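Local atomic coordinates of GTPase activator-like protein (Chaetomium thermophilum, PDB entry 5HIU), a protein that probably acts as a GTPase activator and is represented here by the helical N-terminal part of TSC2. Residues V58-I69 with S81-Y91. Numbering follows the deposited sequence.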
loop_
_atom_site.group_PDB
_atom_site.type_symbol
_atom_site.label_atom_id
_atom_site.label_comp_id
_atom_site.label_asym_id
_atom_site.label_seq_id
_atom_site.Cartn_x
_atom_site.Cartn_y
_atom_site.Cartn_z
ATOM N N VAL A 58 -38.315 -5.950 -5.224
ATOM C CA VAL A 58 -37.820 -6.582 -4.019
ATOM C C VAL A 58 -38.158 -5.767 -2.770
ATOM O O VAL A 58 -37.916 -6.216 -1.661
ATOM C CB VAL A 58 -36.295 -6.836 -4.122
ATOM C CG1 VAL A 58 -35.961 -7.494 -5.465
ATOM C CG2 VAL A 58 -35.486 -5.555 -3.911
ATOM N N HIS A 59 -38.734 -4.584 -2.941
ATOM C CA HIS A 59 -38.863 -3.651 -1.828
ATOM C C HIS A 59 -39.631 -4.175 -0.611
ATOM O O HIS A 59 -39.179 -4.007 0.521
ATOM C CB HIS A 59 -39.513 -2.356 -2.290
ATOM C CG HIS A 59 -39.372 -1.238 -1.309
ATOM N ND1 HIS A 59 -38.182 -0.958 -0.671
ATOM C CD2 HIS A 59 -40.261 -0.315 -0.871
ATOM C CE1 HIS A 59 -38.343 0.091 0.115
ATOM N NE2 HIS A 59 -39.594 0.502 0.010
ATOM N N ALA A 60 -40.797 -4.774 -0.834
ATOM C CA ALA A 60 -41.618 -5.268 0.277
ATOM C C ALA A 60 -41.027 -6.561 0.853
ATOM O O ALA A 60 -41.120 -6.834 2.054
ATOM C CB ALA A 60 -43.046 -5.480 -0.181
ATOM N N ILE A 61 -40.400 -7.337 -0.023
ATOM C CA ILE A 61 -39.608 -8.485 0.386
ATOM C C ILE A 61 -38.478 -8.031 1.328
ATOM O O ILE A 61 -38.186 -8.687 2.320
ATOM C CB ILE A 61 -39.046 -9.234 -0.845
ATOM C CG1 ILE A 61 -40.175 -9.873 -1.662
ATOM C CG2 ILE A 61 -38.068 -10.314 -0.421
ATOM C CD1 ILE A 61 -39.788 -10.268 -3.073
ATOM N N TRP A 62 -37.835 -6.910 1.016
ATOM C CA TRP A 62 -36.759 -6.423 1.852
ATOM C C TRP A 62 -37.292 -6.194 3.248
ATOM O O TRP A 62 -36.719 -6.673 4.220
ATOM C CB TRP A 62 -36.171 -5.126 1.304
ATOM C CG TRP A 62 -35.039 -4.619 2.133
ATOM C CD1 TRP A 62 -35.118 -3.791 3.220
ATOM C CD2 TRP A 62 -33.649 -4.920 1.958
ATOM N NE1 TRP A 62 -33.859 -3.554 3.727
ATOM C CE2 TRP A 62 -32.941 -4.247 2.979
ATOM C CE3 TRP A 62 -32.933 -5.689 1.033
ATOM C CZ2 TRP A 62 -31.555 -4.317 3.096
ATOM C CZ3 TRP A 62 -31.547 -5.763 1.157
ATOM C CH2 TRP A 62 -30.875 -5.065 2.177
ATOM N N HIS A 63 -38.409 -5.481 3.336
ATOM C CA HIS A 63 -38.935 -5.078 4.625
ATOM C C HIS A 63 -39.430 -6.269 5.406
ATOM O O HIS A 63 -39.240 -6.367 6.628
ATOM C CB HIS A 63 -40.085 -4.112 4.452
ATOM C CG HIS A 63 -39.735 -2.890 3.686
ATOM N ND1 HIS A 63 -38.460 -2.369 3.649
ATOM C CD2 HIS A 63 -40.504 -2.066 2.942
ATOM C CE1 HIS A 63 -38.455 -1.285 2.894
ATOM N NE2 HIS A 63 -39.685 -1.077 2.459
ATOM N N ALA A 64 -40.079 -7.182 4.699
ATOM C CA ALA A 64 -40.527 -8.402 5.335
ATOM C C ALA A 64 -39.385 -9.060 6.132
ATOM O O ALA A 64 -39.600 -9.506 7.250
ATOM C CB ALA A 64 -41.081 -9.358 4.290
ATOM N N ALA A 65 -38.174 -9.073 5.562
ATOM C CA ALA A 65 -37.070 -9.926 6.027
ATOM C C ALA A 65 -36.013 -9.251 6.867
ATOM O O ALA A 65 -35.339 -9.935 7.619
ATOM C CB ALA A 65 -36.390 -10.563 4.826
ATOM N N LYS A 66 -35.828 -7.937 6.717
ATOM C CA LYS A 66 -34.672 -7.251 7.309
ATOM C C LYS A 66 -34.453 -7.472 8.804
ATOM O O LYS A 66 -33.310 -7.470 9.270
ATOM C CB LYS A 66 -34.686 -5.760 7.001
ATOM C CG LYS A 66 -35.892 -4.992 7.510
ATOM C CD LYS A 66 -35.995 -3.668 6.767
ATOM C CE LYS A 66 -37.270 -2.917 7.069
ATOM N NZ LYS A 66 -36.990 -1.710 7.888
ATOM N N ASP A 67 -35.532 -7.682 9.551
ATOM C CA ASP A 67 -35.431 -7.967 10.994
ATOM C C ASP A 67 -34.741 -9.290 11.306
ATOM O O ASP A 67 -34.120 -9.416 12.357
ATOM C CB ASP A 67 -36.810 -7.952 11.647
ATOM C CG ASP A 67 -37.683 -9.078 11.169
ATOM O OD1 ASP A 67 -37.611 -10.183 11.738
ATOM O OD2 ASP A 67 -38.439 -8.870 10.205
ATOM N N MET A 68 -34.832 -10.260 10.395
ATOM C CA MET A 68 -34.231 -11.588 10.596
ATOM C C MET A 68 -32.685 -11.576 10.635
ATOM O O MET A 68 -32.072 -12.537 11.093
ATOM C CB MET A 68 -34.694 -12.557 9.505
ATOM C CG MET A 68 -36.192 -12.772 9.461
ATOM S SD MET A 68 -36.763 -13.764 8.068
ATOM C CE MET A 68 -36.208 -15.389 8.596
ATOM N N ILE A 69 -32.086 -10.487 10.154
ATOM C CA ILE A 69 -30.644 -10.252 10.169
ATOM C C ILE A 69 -30.157 -9.834 11.542
ATOM O O ILE A 69 -28.980 -9.839 11.801
ATOM C CB ILE A 69 -30.321 -9.113 9.188
ATOM C CG1 ILE A 69 -30.665 -9.540 7.775
ATOM C CG2 ILE A 69 -28.875 -8.672 9.232
ATOM C CD1 ILE A 69 -30.083 -10.856 7.362
ATOM N N SER A 81 -31.786 -15.052 5.669
ATOM C CA SER A 81 -32.216 -13.686 5.394
ATOM C C SER A 81 -31.154 -12.898 4.630
ATOM O O SER A 81 -31.466 -12.188 3.682
ATOM C CB SER A 81 -32.575 -12.989 6.715
ATOM O OG SER A 81 -33.109 -11.691 6.510
ATOM N N TRP A 82 -29.899 -13.010 5.051
ATOM C CA TRP A 82 -28.796 -12.341 4.360
ATOM C C TRP A 82 -28.743 -12.729 2.910
ATOM O O TRP A 82 -28.496 -11.913 2.039
ATOM C CB TRP A 82 -27.460 -12.728 4.960
ATOM C CG TRP A 82 -27.058 -11.962 6.112
ATOM C CD1 TRP A 82 -26.847 -12.437 7.359
ATOM C CD2 TRP A 82 -26.764 -10.585 6.148
ATOM N NE1 TRP A 82 -26.442 -11.434 8.188
ATOM C CE2 TRP A 82 -26.387 -10.275 7.467
ATOM C CE3 TRP A 82 -26.799 -9.565 5.203
ATOM C CZ2 TRP A 82 -26.038 -8.990 7.863
ATOM C CZ3 TRP A 82 -26.456 -8.285 5.597
ATOM C CH2 TRP A 82 -26.081 -8.012 6.918
ATOM N N GLU A 83 -28.959 -13.999 2.662
ATOM C CA GLU A 83 -28.916 -14.509 1.308
ATOM C C GLU A 83 -30.047 -13.980 0.464
ATOM O O GLU A 83 -29.902 -13.808 -0.750
ATOM C CB GLU A 83 -28.929 -16.015 1.340
ATOM C CG GLU A 83 -27.701 -16.527 2.051
ATOM C CD GLU A 83 -27.642 -18.015 2.101
ATOM O OE1 GLU A 83 -28.670 -18.645 2.471
ATOM O OE2 GLU A 83 -26.539 -18.515 1.785
ATOM N N LEU A 84 -31.170 -13.710 1.114
ATOM C CA LEU A 84 -32.320 -13.182 0.434
ATOM C C LEU A 84 -32.080 -11.709 0.161
ATOM O O LEU A 84 -32.464 -11.210 -0.898
ATOM C CB LEU A 84 -33.570 -13.393 1.278
ATOM C CG LEU A 84 -34.812 -12.582 0.915
ATOM C CD1 LEU A 84 -35.395 -13.067 -0.403
ATOM C CD2 LEU A 84 -35.829 -12.689 2.037
ATOM N N LEU A 85 -31.460 -11.019 1.125
ATOM C CA LEU A 85 -31.195 -9.580 1.001
ATOM C C LEU A 85 -30.139 -9.323 -0.082
ATOM O O LEU A 85 -30.232 -8.375 -0.860
ATOM C CB LEU A 85 -30.758 -8.987 2.345
ATOM C CG LEU A 85 -31.783 -8.941 3.490
ATOM C CD1 LEU A 85 -31.175 -8.277 4.720
ATOM C CD2 LEU A 85 -33.071 -8.211 3.117
ATOM N N ILE A 86 -29.154 -10.195 -0.124
ATOM C CA ILE A 86 -28.095 -10.136 -1.108
ATOM C C ILE A 86 -28.665 -10.222 -2.512
ATOM O O ILE A 86 -28.265 -9.462 -3.404
ATOM C CB ILE A 86 -27.085 -11.270 -0.848
ATOM C CG1 ILE A 86 -26.131 -10.829 0.245
ATOM C CG2 ILE A 86 -26.302 -11.628 -2.094
ATOM C CD1 ILE A 86 -25.482 -11.966 0.959
ATOM N N GLU A 87 -29.606 -11.134 -2.714
ATOM C CA GLU A 87 -30.250 -11.235 -4.018
ATOM C C GLU A 87 -31.086 -10.007 -4.297
ATOM O O GLU A 87 -31.150 -9.577 -5.436
ATOM C CB GLU A 87 -31.095 -12.509 -4.153
ATOM C CG GLU A 87 -30.273 -13.782 -4.265
ATOM C CD GLU A 87 -29.212 -13.700 -5.350
ATOM O OE1 GLU A 87 -29.585 -13.741 -6.538
ATOM O OE2 GLU A 87 -28.003 -13.590 -5.018
ATOM N N CYS A 88 -31.708 -9.435 -3.267
ATOM C CA CYS A 88 -32.549 -8.252 -3.443
ATOM C C CYS A 88 -31.767 -7.007 -3.880
ATOM O O CYS A 88 -32.194 -6.289 -4.774
ATOM C CB CYS A 88 -33.356 -7.961 -2.174
ATOM S SG CYS A 88 -34.634 -9.200 -1.844
ATOM N N VAL A 89 -30.626 -6.739 -3.263
ATOM C CA VAL A 89 -29.894 -5.524 -3.600
ATOM C C VAL A 89 -29.468 -5.498 -5.060
ATOM O O VAL A 89 -29.281 -4.433 -5.603
ATOM C CB VAL A 89 -28.676 -5.282 -2.698
ATOM C CG1 VAL A 89 -29.128 -4.988 -1.282
ATOM C CG2 VAL A 89 -27.710 -6.459 -2.719
ATOM N N LYS A 90 -29.329 -6.664 -5.690
ATOM C CA LYS A 90 -28.954 -6.765 -7.108
ATOM C C LYS A 90 -29.973 -6.098 -8.030
ATOM O O LYS A 90 -29.605 -5.556 -9.063
ATOM C CB LYS A 90 -28.730 -8.230 -7.507
ATOM C CG LYS A 90 -27.469 -8.824 -6.897
ATOM C CD LYS A 90 -27.466 -10.345 -6.869
ATOM C CE LYS A 90 -26.182 -10.841 -6.205
ATOM N NZ LYS A 90 -25.968 -12.320 -6.177
ATOM N N TYR A 91 -31.237 -6.114 -7.636
ATOM C CA TYR A 91 -32.315 -5.438 -8.365
ATOM C C TYR A 91 -31.840 -4.109 -8.945
ATOM O O TYR A 91 -31.358 -3.250 -8.203
ATOM C CB TYR A 91 -33.474 -5.192 -7.409
ATOM C CG TYR A 91 -34.713 -4.560 -7.988
ATOM C CD1 TYR A 91 -35.592 -5.296 -8.771
ATOM C CD2 TYR A 91 -35.045 -3.238 -7.699
ATOM C CE1 TYR A 91 -36.748 -4.730 -9.279
ATOM C CE2 TYR A 91 -36.198 -2.663 -8.200
ATOM C CZ TYR A 91 -37.048 -3.419 -8.986
ATOM O OH TYR A 91 -38.196 -2.853 -9.482
#
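Trp62 packs on Leu85 where helix 59-65 runs roughly antiparallel to helix 81-89, the two axes 10.0 Å apart at closest approach and 156° between their directions. Leu85 works with both branches. Its CD2 sits over one face of the Trp62 indole, offset toward the rim and 3.5 Å from the centroid of the six-membered ring, a CH-pi contact. Its CD1 meets CG1 of Ile69, the two side chains reaching toward each other tip to tip. With CG anti to the backbone N (chi1 -179°), the indole of Trp62 is carried toward the other helix and crosses Leu85 at about a right angle, and its CZ3 reaches CG1 of Val89 at 3.5 Å. CB of Cys88 lies at the indole edge. Ile69 makes the second CH-pi contact: its CD1 stands almost straight above the five-membered ring of Trp82, 3.4 Å from the centroid. NE1 of Trp82 is hydrogen-bonded to Asp114 OD2. Beside these rings, CG2 of Ile61 packs on CD1 of Leu84, CB of Ala65 on CD2 of Leu84, and Val58 on Cys88 and Tyr91.

One hydrogen bond crosses the contact. Ser81 OG donates to Ala65 O over 3.0 Å from well above the carbonyl plane, while Met68 N binds the same oxygen from the opposite face. This carbonyl oxygen therefore has two donors, one from its own segment and one from across the contact. Helix 96-107 packs against Trp62 through Tyr102, and helix 22-33 touches Ile61 and Met68. The contact is an antiparallel helical hairpin with a buried apolar interface, near the N-terminal end of an elongated, all-helical chain, consistent with an alpha-solenoid.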